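Side-chain contacts in mandalate racemase/muconate lactonizing enzyme (Unidentified, PDB 4E4U), which probably catalyses a racemase- or lyase-type reaction of the enolase superfamily, in the mandelate racemase and muconate lactonizing enzyme group: residues M372-V375 and K376-T379; G340-H343 and A344-K348; A100-D103 and I104-K107; D55-F58 and E59-L63. All coordinates share one frame; numbering follows the deposited sequence.

Contact 1. Residues M372-V375 and K376-T379; sequences MDVV and KRHT
V374 lies on the buried side of the short helix 372-377, where its two methyls serve different neighbours one turn on. CG1 packs against H378 CD2 at 3.8 Å, the two side chains running alongside each other, while CG2 comes within 3.5 Å of R377 NH2. The arginine chain bends back at chi3 (-55°), which lays one face of the guanidinium over V374 CA. Further round the helix, V375 CG1 meets T379 CG2 at 4.1 Å.

Backbone hydrogen bonds carry the helix to its C-terminal end. K376 N bonds to M372 O at 2.9 Å, and R377 N to D373 O at 3.3 Å. H378 N then turns to V375 O (3.0 Å), with a weaker bond to V374 O, as the last turn tightens; V374 O also lies in the plane of the H378 ring at its CD2 edge.

One water donates to D373 OD1 (2.9 Å) and weakly accepts from K376 NZ.

The chemistry is thus divided at this C-terminal helix end, which lies against helix 341-345 and strand 3-12: valine methyls on the covered side, next to F342, E345 and V346, and on the exposed side an acid and a base joined through one water, without contact between their charged atoms.

Contact 2. Residues G340-H343 and A344-K348; sequences GGFH and AEVVK
F342 and E345, three residues apart in the short helix 341-345, meet ring edge to carboxylate oxygen. The phenylalanine CB starts away from the following turn, and CG anti to the backbone N (chi1 -167°) brings the ring back toward it. CD1 is the first ring atom to touch: E345 OE1 lies in the ring plane 3.5 Å from it, and CE1 is next along the same edge, 4.1 Å from that oxygen. Because OE1 lies in the ring plane at its edge, the anionic oxygen probably meets the slightly positive C-H rim. The carboxylate itself stands almost upright to the ring, their planes 85° apart. At the far end, CZ packs on V346 CG2 at 4.2 Å, and V346 CB lies over one face near the rim.

The backbone beneath is a single compact turn. G341 O accepts two N-H groups: E345 N at 3.1 Å, in the carbonyl plane, and A344 N at 3.1 Å, from above that plane. V346 N closes the turn on F342 O, also at 3.1 Å.

H343 points elsewhere, its NE2 hydrogen-bonded to N312 O and its ring edge-to-face with W339. In the barrel domain the helix follows strand 333-335: F342 meets helix 372-377 through V374 and touches W23 of strand 22-30, while H343, V346 and V347 rest on P314, where helix 314-325 begins.

Contact 3. Residues A100-D103 and I104-K107; sequences ACWD and IIGK
W102 presents one face of its indole to I105, whose CD1 sits over the six-membered ring. The methyl is 4.0 Å from the centroid of that ring and 20° off its normal, a CH-pi contact displaced toward the rim; its nearest ring atom is W102 CE3 at 3.8 Å. The isoleucine reaches there because CG1 lies anti to its carbonyl carbon (chi1 -64°) and the chain continues extended to CD1, while CG2 approaches the CE3-CZ3 side of the same ring. L116 of a second subunit packs on both W102 and I105, so the pair forms part of a subunit interface.

On another side of helix 88-109, D103 and K107 are one turn apart. Their direct ion pair is long, OD2 to NZ 3.9 Å, and a water completes the link, donating to D103 OD2 (2.7 Å) and accepting from K107 NZ (2.8 Å). The extended lysine chain carries CE past the carboxylate, 3.7 Å from OD1. Each group also has firm partners beyond the helix: D103 OD1 takes the N-H of L366 and OD2 that of V37, while K107 NZ donates to E35 O.

Regular backbone bonds hold the turn, among them G106 N to W102 O at 2.8 Å.

The buried carboxylate is therefore satisfied by backbone N-H groups from strand 35-40 and from L366, together with water and a lysine. Such surroundings would be expected to stabilise its negative charge, and through D103 the helix of the N-terminal domain is tied to a distant part of the chain.

Contact 4. Residues D55-F58 and E59-L63; sequences DDVF and ERHLL
D56 and R60 form a side-on salt bridge across one turn of helix 47-61. The carboxylate meets the guanidinium edge, NE bonding to OD2 at 3.0 Å and NH2 to OD1 at 3.0 Å, with NE also weakly engaged by OD1. The OD1-NH2 bond uses the syn lone pair, but the two planes are turned 53° against each other, so the fork is twisted. CG of D56 lies anti to its backbone N (chi1 -171°), swinging the carboxylate along the helix toward the arginine. Water donates to D56 OD1 and to E59 OE1 (2.7 Å), bridging two acidic groups over one face of the guanidinium. Both members of the bridge also bind a third subunit: D56 OD2 accepts from G46 N of that chain, and R60 NH1 donates to its E384 O.

This is the last turn of helix 47-61, in the N-terminal domain seen across the enolase superfamily; the helix packs beside the three-stranded antiparallel sheet and helix 88-109. F58 enters that interface against I3, L6 and L28, and V57 against M90, V93 and L97.

Apolar contacts gather on the F58 ring. L63 CB stands over one face, 4.3 Å from the centroid in a CH-pi contact, and L63 CD1 touches F58 CE2 at 3.9 Å. L62 CB approaches F58 CD1 obliquely at 4.0 Å.

Backbone bonds end the helix on F58 O, which takes L62 N at 3.0 Å and L63 N at 2.9 Å from opposite faces of its plane.

In the fold
Along the chain the order is contact 4, contact 3, contact 2, contact 1. The first two belong to the N-terminal domain, on helices 47-61 and 88-109; their centres are about 18 Å apart, and C101 SG meets L62 CD2 where the helices pack. Contact 2 follows strand 333-335, the last parallel strand of the barrel sheet, and contact 1 comes after the antiparallel pair 352-354 and 357-359; their centres are about 12 Å apart, H378 and F342 meeting edge-to-face. Between the pairs the centres are about 21 to 29 Å apart, without touching. Helix 372-377 nevertheless lies against strand 3-12, joining the C-terminal region to the N-terminal sheet, while contacts 3 and 4 face neighbouring subunits of the eight-chain assembly.

Contact 1. Residues M372-V375 and K376-T379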
loop_
_atom_site.group_PDB
_atom_site.type_symbol
_atom_site.label_atom_id
_atom_site.label_comp_id
_atom_site.label_asym_id
_atom_site.label_seq_id
_atom_site.Cartn_x
_atom_site.Cartn_y
_atom_site.Cartn_z
ATOM N N MET A 372 39.420 -37.771 15.377
ATOM C CA MET A 372 38.797 -38.949 14.781
ATOM C C MET A 372 38.731 -40.149 15.719
ATOM O O MET A 372 37.858 -41.002 15.570
ATOM C CB MET A 372 39.472 -39.326 13.460
ATOM C CG MET A 372 39.284 -38.277 12.375
ATOM S SD MET A 372 37.577 -37.699 12.209
ATOM C CE MET A 372 36.759 -39.193 11.662
ATOM N N ASP A 373 39.634 -40.224 16.687
ATOM C CA ASP A 373 39.555 -41.306 17.655
ATOM C C ASP A 373 38.302 -41.152 18.523
ATOM O O ASP A 373 37.605 -42.127 18.801
ATOM C CB ASP A 373 40.824 -41.367 18.500
ATOM C CG ASP A 373 42.052 -41.723 17.681
ATOM O OD1 ASP A 373 41.949 -42.589 16.784
ATOM O OD2 ASP A 373 43.122 -41.137 17.930
ATOM N N VAL A 374 37.999 -39.920 18.919
ATOM C CA VAL A 374 36.784 -39.648 19.681
ATOM C C VAL A 374 35.545 -39.878 18.818
ATOM O O VAL A 374 34.581 -40.513 19.259
ATOM C CB VAL A 374 36.789 -38.217 20.259
ATOM C CG1 VAL A 374 35.458 -37.898 20.933
ATOM C CG2 VAL A 374 37.953 -38.047 21.232
ATOM N N VAL A 375 35.575 -39.375 17.586
ATOM C CA VAL A 375 34.482 -39.590 16.642
ATOM C C VAL A 375 34.169 -41.080 16.485
ATOM O O VAL A 375 33.007 -41.485 16.572
ATOM C CB VAL A 375 34.792 -38.965 15.266
ATOM C CG1 VAL A 375 33.776 -39.411 14.222
ATOM C CG2 VAL A 375 34.813 -37.449 15.371
ATOM N N LYS A 376 35.201 -41.891 16.272
ATOM C CA LYS A 376 34.996 -43.327 16.080
ATOM C C LYS A 376 34.338 -43.995 17.290
ATOM O O LYS A 376 33.511 -44.893 17.134
ATOM C CB LYS A 376 36.310 -44.031 15.735
ATOM C CG LYS A 376 36.888 -43.637 14.381
ATOM C CD LYS A 376 38.254 -44.273 14.152
ATOM C CE LYS A 376 39.025 -43.532 13.067
ATOM N NZ LYS A 376 40.106 -44.375 12.482
ATOM N N ARG A 377 34.696 -43.546 18.490
ATOM C CA ARG A 377 34.140 -44.122 19.711
ATOM C C ARG A 377 32.680 -43.724 19.938
ATOM O O ARG A 377 31.985 -44.351 20.739
ATOM C CB ARG A 377 34.980 -43.732 20.935
ATOM C CG ARG A 377 36.405 -44.269 20.926
ATOM C CD ARG A 377 37.012 -44.274 22.327
ATOM N NE ARG A 377 36.962 -42.958 22.965
ATOM C CZ ARG A 377 37.877 -42.010 22.788
ATOM N NH1 ARG A 377 38.907 -42.221 21.981
ATOM N NH2 ARG A 377 37.762 -40.843 23.409
ATOM N N HIS A 378 32.215 -42.689 19.241
ATOM C CA HIS A 378 30.850 -42.204 19.433
ATOM C C HIS A 378 29.998 -42.345 18.175
ATOM O O HIS A 378 29.009 -41.638 17.993
ATOM C CB HIS A 378 30.864 -40.763 19.960
ATOM C CG HIS A 378 31.487 -40.639 21.314
ATOM N ND1 HIS A 378 30.755 -40.694 22.483
ATOM C CD2 HIS A 378 32.784 -40.507 21.691
ATOM C CE1 HIS A 378 31.571 -40.581 23.515
ATOM N NE2 HIS A 378 32.804 -40.472 23.066
ATOM N N THR A 379 30.399 -43.278 17.318
ATOM C CA THR A 379 29.606 -43.683 16.169
ATOM C C THR A 379 29.467 -45.201 16.261
ATOM O O THR A 379 30.395 -45.877 16.705
ATOM C CB THR A 379 30.289 -43.290 14.837
ATOM O OG1 THR A 379 31.578 -43.901 14.758
ATOM C CG2 THR A 379 30.453 -41.783 14.736
HETATM O O HOH W 1 41.866 -42.060 13.938
#

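Contact 2. Residues G340-H343 and A344-K348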
loop_
_atom_site.group_PDB
_atom_site.type_symbol
_atom_site.label_atom_id
_atom_site.label_comp_id
_atom_site.label_asym_id
_atom_site.label_seq_id
_atom_site.Cartn_x
_atom_site.Cartn_y
_atom_site.Cartn_z
ATOM N N GLY A 340 32.637 -26.351 26.520
ATOM C CA GLY A 340 33.374 -27.444 27.129
ATOM C C GLY A 340 32.690 -28.766 26.833
ATOM O O GLY A 340 31.992 -28.907 25.824
ATOM N N GLY A 341 32.890 -29.742 27.710
ATOM C CA GLY A 341 32.228 -31.026 27.572
ATOM C C GLY A 341 32.508 -31.700 26.244
ATOM O O GLY A 341 33.628 -31.650 25.735
ATOM N N PHE A 342 31.480 -32.314 25.667
ATOM C CA PHE A 342 31.660 -33.072 24.442
ATOM C C PHE A 342 32.024 -32.175 23.253
ATOM O O PHE A 342 32.702 -32.620 22.332
ATOM C CB PHE A 342 30.423 -33.931 24.153
ATOM C CG PHE A 342 30.636 -34.967 23.085
ATOM C CD1 PHE A 342 31.543 -36.004 23.269
ATOM C CD2 PHE A 342 29.915 -34.913 21.902
ATOM C CE1 PHE A 342 31.735 -36.955 22.285
ATOM C CE2 PHE A 342 30.101 -35.865 20.914
ATOM C CZ PHE A 342 31.012 -36.887 21.107
ATOM N N HIS A 343 31.602 -30.911 23.280
ATOM C CA HIS A 343 31.994 -29.961 22.235
ATOM C C HIS A 343 33.504 -29.765 22.164
ATOM O O HIS A 343 34.050 -29.481 21.096
ATOM C CB HIS A 343 31.327 -28.599 22.438
ATOM C CG HIS A 343 29.911 -28.549 21.955
ATOM N ND1 HIS A 343 28.846 -28.881 22.757
ATOM C CD2 HIS A 343 29.399 -28.219 20.749
ATOM C CE1 HIS A 343 27.726 -28.763 22.061
ATOM N NE2 HIS A 343 28.031 -28.360 20.843
ATOM N N ALA A 344 34.177 -29.891 23.302
ATOM C CA ALA A 344 35.625 -29.773 23.331
ATOM C C ALA A 344 36.261 -31.124 23.023
ATOM O O ALA A 344 37.285 -31.197 22.343
ATOM C CB ALA A 344 36.087 -29.267 24.687
ATOM N N GLU A 345 35.655 -32.197 23.516
ATOM C CA GLU A 345 36.249 -33.524 23.387
ATOM C C GLU A 345 36.348 -33.989 21.934
ATOM O O GLU A 345 37.298 -34.672 21.548
ATOM C CB GLU A 345 35.452 -34.544 24.200
ATOM C CG GLU A 345 36.185 -35.864 24.379
ATOM C CD GLU A 345 35.364 -36.901 25.114
ATOM O OE1 GLU A 345 34.205 -36.599 25.477
ATOM O OE2 GLU A 345 35.878 -38.019 25.327
ATOM N N VAL A 346 35.365 -33.617 21.124
ATOM C CA VAL A 346 35.275 -34.145 19.769
ATOM C C VAL A 346 36.203 -33.434 18.766
ATOM O O VAL A 346 36.326 -33.862 17.616
ATOM C CB VAL A 346 33.808 -34.160 19.278
ATOM C CG1 VAL A 346 33.374 -32.780 18.807
ATOM C CG2 VAL A 346 33.609 -35.215 18.201
ATOM N N VAL A 347 36.874 -32.370 19.205
ATOM C CA VAL A 347 37.802 -31.653 18.322
ATOM C C VAL A 347 39.222 -31.622 18.885
ATOM O O VAL A 347 39.428 -31.828 20.084
ATOM C CB VAL A 347 37.336 -30.214 18.007
ATOM C CG1 VAL A 347 36.076 -30.227 17.144
ATOM C CG2 VAL A 347 37.136 -29.418 19.294
ATOM N N LYS A 348 40.195 -31.364 18.014
ATOM C CA LYS A 348 41.603 -31.329 18.411
ATOM C C LYS A 348 41.924 -30.079 19.228
ATOM O O LYS A 348 42.662 -30.140 20.210
ATOM C CB LYS A 348 42.507 -31.391 17.178
ATOM C CG LYS A 348 42.323 -32.643 16.322
ATOM C CD LYS A 348 42.841 -33.892 17.015
ATOM C CE LYS A 348 44.366 -33.928 17.040
ATOM N NZ LYS A 348 44.904 -35.142 17.729
#

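Contact 3. Residues A100-D103 and I104-K107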
loop_
_atom_site.group_PDB
_atom_site.type_symbol
_atom_site.label_atom_id
_atom_site.label_comp_id
_atom_site.label_asym_id
_atom_site.label_seq_id
_atom_site.Cartn_x
_atom_site.Cartn_y
_atom_site.Cartn_z
ATOM N N ALA A 100 32.926 -26.971 4.300
ATOM C CA ALA A 100 34.119 -27.810 4.175
ATOM C C ALA A 100 34.981 -27.321 3.012
ATOM O O ALA A 100 36.205 -27.317 3.100
ATOM C CB ALA A 100 33.746 -29.271 3.998
ATOM N N CYS A 101 34.340 -26.885 1.931
ATOM C CA CYS A 101 35.073 -26.255 0.833
ATOM C C CYS A 101 35.785 -24.986 1.298
ATOM O O CYS A 101 36.945 -24.778 0.955
ATOM C CB CYS A 101 34.155 -25.955 -0.362
ATOM S SG CYS A 101 33.620 -27.432 -1.256
ATOM N N TRP A 102 35.110 -24.147 2.082
ATOM C CA TRP A 102 35.767 -22.953 2.625
ATOM C C TRP A 102 36.954 -23.299 3.523
ATOM O O TRP A 102 37.973 -22.607 3.505
ATOM C CB TRP A 102 34.777 -22.044 3.364
ATOM C CG TRP A 102 34.000 -21.155 2.430
ATOM C CD1 TRP A 102 32.697 -21.296 2.056
ATOM C CD2 TRP A 102 34.503 -20.015 1.728
ATOM N NE1 TRP A 102 32.345 -20.295 1.178
ATOM C CE2 TRP A 102 33.440 -19.490 0.954
ATOM C CE3 TRP A 102 35.739 -19.359 1.680
ATOM C CZ2 TRP A 102 33.581 -18.358 0.151
ATOM C CZ3 TRP A 102 35.882 -18.239 0.881
ATOM C CH2 TRP A 102 34.809 -17.750 0.128
ATOM N N ASP A 103 36.815 -24.357 4.315
ATOM C CA ASP A 103 37.911 -24.840 5.149
ATOM C C ASP A 103 39.133 -25.104 4.258
ATOM O O ASP A 103 40.251 -24.677 4.573
ATOM C CB ASP A 103 37.463 -26.116 5.874
ATOM C CG ASP A 103 38.332 -26.464 7.071
ATOM O OD1 ASP A 103 39.015 -25.579 7.638
ATOM O OD2 ASP A 103 38.318 -27.651 7.462
ATOM N N ILE A 104 38.912 -25.796 3.142
ATOM C CA ILE A 104 39.963 -26.062 2.157
ATOM C C ILE A 104 40.506 -24.793 1.482
ATOM O O ILE A 104 41.718 -24.626 1.351
ATOM C CB ILE A 104 39.464 -27.087 1.112
ATOM C CG1 ILE A 104 39.360 -28.465 1.762
ATOM C CG2 ILE A 104 40.372 -27.127 -0.112
ATOM C CD1 ILE A 104 38.475 -29.416 1.008
ATOM N N ILE A 105 39.613 -23.893 1.080
ATOM C CA ILE A 105 40.021 -22.627 0.475
ATOM C C ILE A 105 40.957 -21.864 1.422
ATOM O O ILE A 105 42.018 -21.384 1.008
ATOM C CB ILE A 105 38.786 -21.746 0.122
ATOM C CG1 ILE A 105 37.916 -22.408 -0.956
ATOM C CG2 ILE A 105 39.214 -20.352 -0.321
ATOM C CD1 ILE A 105 36.590 -21.680 -1.184
ATOM N N GLY A 106 40.569 -21.769 2.692
ATOM C CA GLY A 106 41.376 -21.076 3.682
ATOM C C GLY A 106 42.714 -21.759 3.921
ATOM O O GLY A 106 43.757 -21.102 4.033
ATOM N N LYS A 107 42.704 -23.086 3.991
ATOM C CA LYS A 107 43.959 -23.805 4.187
ATOM C C LYS A 107 44.899 -23.596 3.003
ATOM O O LYS A 107 46.103 -23.411 3.184
ATOM C CB LYS A 107 43.704 -25.292 4.419
ATOM C CG LYS A 107 43.122 -25.602 5.795
ATOM C CD LYS A 107 42.941 -27.101 5.989
ATOM C CE LYS A 107 42.165 -27.387 7.261
ATOM N NZ LYS A 107 42.005 -28.853 7.477
HETATM O O HOH W 2 39.806 -28.980 9.247
#

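Contact 4. Residues D55-F58 and E59-L63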
loop_
_atom_site.group_PDB
_atom_site.type_symbol
_atom_site.label_atom_id
_atom_site.label_comp_id
_atom_site.label_asym_id
_atom_site.label_seq_id
_atom_site.Cartn_x
_atom_site.Cartn_y
_atom_site.Cartn_z
ATOM N N ASP A 55 25.594 -38.791 0.354
ATOM C CA ASP A 55 26.321 -39.436 -0.740
ATOM C C ASP A 55 25.765 -38.979 -2.092
ATOM O O ASP A 55 26.521 -38.688 -3.022
ATOM C CB ASP A 55 26.217 -40.963 -0.640
ATOM C CG ASP A 55 27.162 -41.557 0.385
ATOM O OD1 ASP A 55 28.072 -40.847 0.859
ATOM O OD2 ASP A 55 26.993 -42.753 0.702
ATOM N N ASP A 56 24.444 -38.913 -2.195
ATOM C CA ASP A 56 23.801 -38.549 -3.447
ATOM C C ASP A 56 24.143 -37.121 -3.868
ATOM O O ASP A 56 24.508 -36.872 -5.020
ATOM C CB ASP A 56 22.288 -38.718 -3.320
ATOM C CG ASP A 56 21.574 -38.570 -4.645
ATOM O OD1 ASP A 56 21.635 -39.524 -5.452
ATOM O OD2 ASP A 56 20.950 -37.513 -4.878
ATOM N N VAL A 57 24.034 -36.184 -2.932
ATOM C CA VAL A 57 24.320 -34.784 -3.232
ATOM C C VAL A 57 25.786 -34.620 -3.622
ATOM O O VAL A 57 26.116 -33.930 -4.585
ATOM C CB VAL A 57 23.998 -33.886 -2.025
ATOM C CG1 VAL A 57 24.368 -32.431 -2.314
ATOM C CG2 VAL A 57 22.516 -34.001 -1.656
ATOM N N PHE A 58 26.666 -35.256 -2.861
ATOM C CA PHE A 58 28.093 -35.171 -3.132
ATOM C C PHE A 58 28.436 -35.695 -4.524
ATOM O O PHE A 58 29.127 -35.030 -5.305
ATOM C CB PHE A 58 28.882 -35.942 -2.078
ATOM C CG PHE A 58 30.344 -36.025 -2.380
ATOM C CD1 PHE A 58 31.158 -34.918 -2.193
ATOM C CD2 PHE A 58 30.905 -37.197 -2.864
ATOM C CE1 PHE A 58 32.509 -34.975 -2.486
ATOM C CE2 PHE A 58 32.260 -37.264 -3.157
ATOM C CZ PHE A 58 33.063 -36.153 -2.963
ATOM N N GLU A 59 27.938 -36.882 -4.846
ATOM C CA GLU A 59 28.240 -37.490 -6.136
ATOM C C GLU A 59 27.755 -36.630 -7.303
ATOM O O GLU A 59 28.486 -36.440 -8.277
ATOM C CB GLU A 59 27.631 -38.891 -6.217
ATOM C CG GLU A 59 28.305 -39.899 -5.306
ATOM C CD GLU A 59 27.480 -41.159 -5.115
ATOM O OE1 GLU A 59 26.387 -41.257 -5.715
ATOM O OE2 GLU A 59 27.922 -42.043 -4.354
ATOM N N ARG A 60 26.539 -36.101 -7.201
ATOM C CA ARG A 60 25.954 -35.352 -8.308
ATOM C C ARG A 60 26.526 -33.957 -8.455
ATOM O O ARG A 60 26.680 -33.473 -9.574
ATOM C CB ARG A 60 24.428 -35.250 -8.166
ATOM C CG ARG A 60 23.722 -36.574 -8.251
ATOM C CD ARG A 60 22.220 -36.418 -8.063
ATOM N NE ARG A 60 21.661 -37.730 -7.783
ATOM C CZ ARG A 60 21.411 -38.646 -8.709
ATOM N NH1 ARG A 60 21.625 -38.375 -9.994
ATOM N NH2 ARG A 60 20.933 -39.828 -8.352
ATOM N N HIS A 61 26.831 -33.303 -7.335
ATOM C CA HIS A 61 27.029 -31.856 -7.365
ATOM C C HIS A 61 28.397 -31.358 -6.901
ATOM O O HIS A 61 28.669 -30.170 -7.023
ATOM C CB HIS A 61 25.918 -31.145 -6.570
ATOM C CG HIS A 61 24.538 -31.515 -7.007
ATOM N ND1 HIS A 61 24.068 -31.307 -8.286
ATOM C CD2 HIS A 61 23.509 -32.086 -6.317
ATOM C CE1 HIS A 61 22.828 -31.730 -8.374
ATOM N NE2 HIS A 61 22.457 -32.205 -7.200
ATOM N N LEU A 62 29.257 -32.235 -6.375
ATOM C CA LEU A 62 30.549 -31.769 -5.853
ATOM C C LEU A 62 31.748 -32.631 -6.249
ATOM O O LEU A 62 32.842 -32.107 -6.452
ATOM C CB LEU A 62 30.514 -31.602 -4.329
ATOM C CG LEU A 62 31.760 -30.976 -3.684
ATOM C CD1 LEU A 62 32.116 -29.632 -4.335
ATOM C CD2 LEU A 62 31.564 -30.813 -2.187
ATOM N N LEU A 63 31.556 -33.944 -6.340
ATOM C CA LEU A 63 32.650 -34.835 -6.711
ATOM C C LEU A 63 33.358 -34.346 -7.975
ATOM O O LEU A 63 32.710 -34.042 -8.981
ATOM C CB LEU A 63 32.141 -36.264 -6.906
ATOM C CG LEU A 63 33.171 -37.280 -7.414
ATOM C CD1 LEU A 63 34.319 -37.472 -6.417
ATOM C CD2 LEU A 63 32.515 -38.616 -7.730
HETATM O O HOH W 3 24.354 -40.133 -7.103
#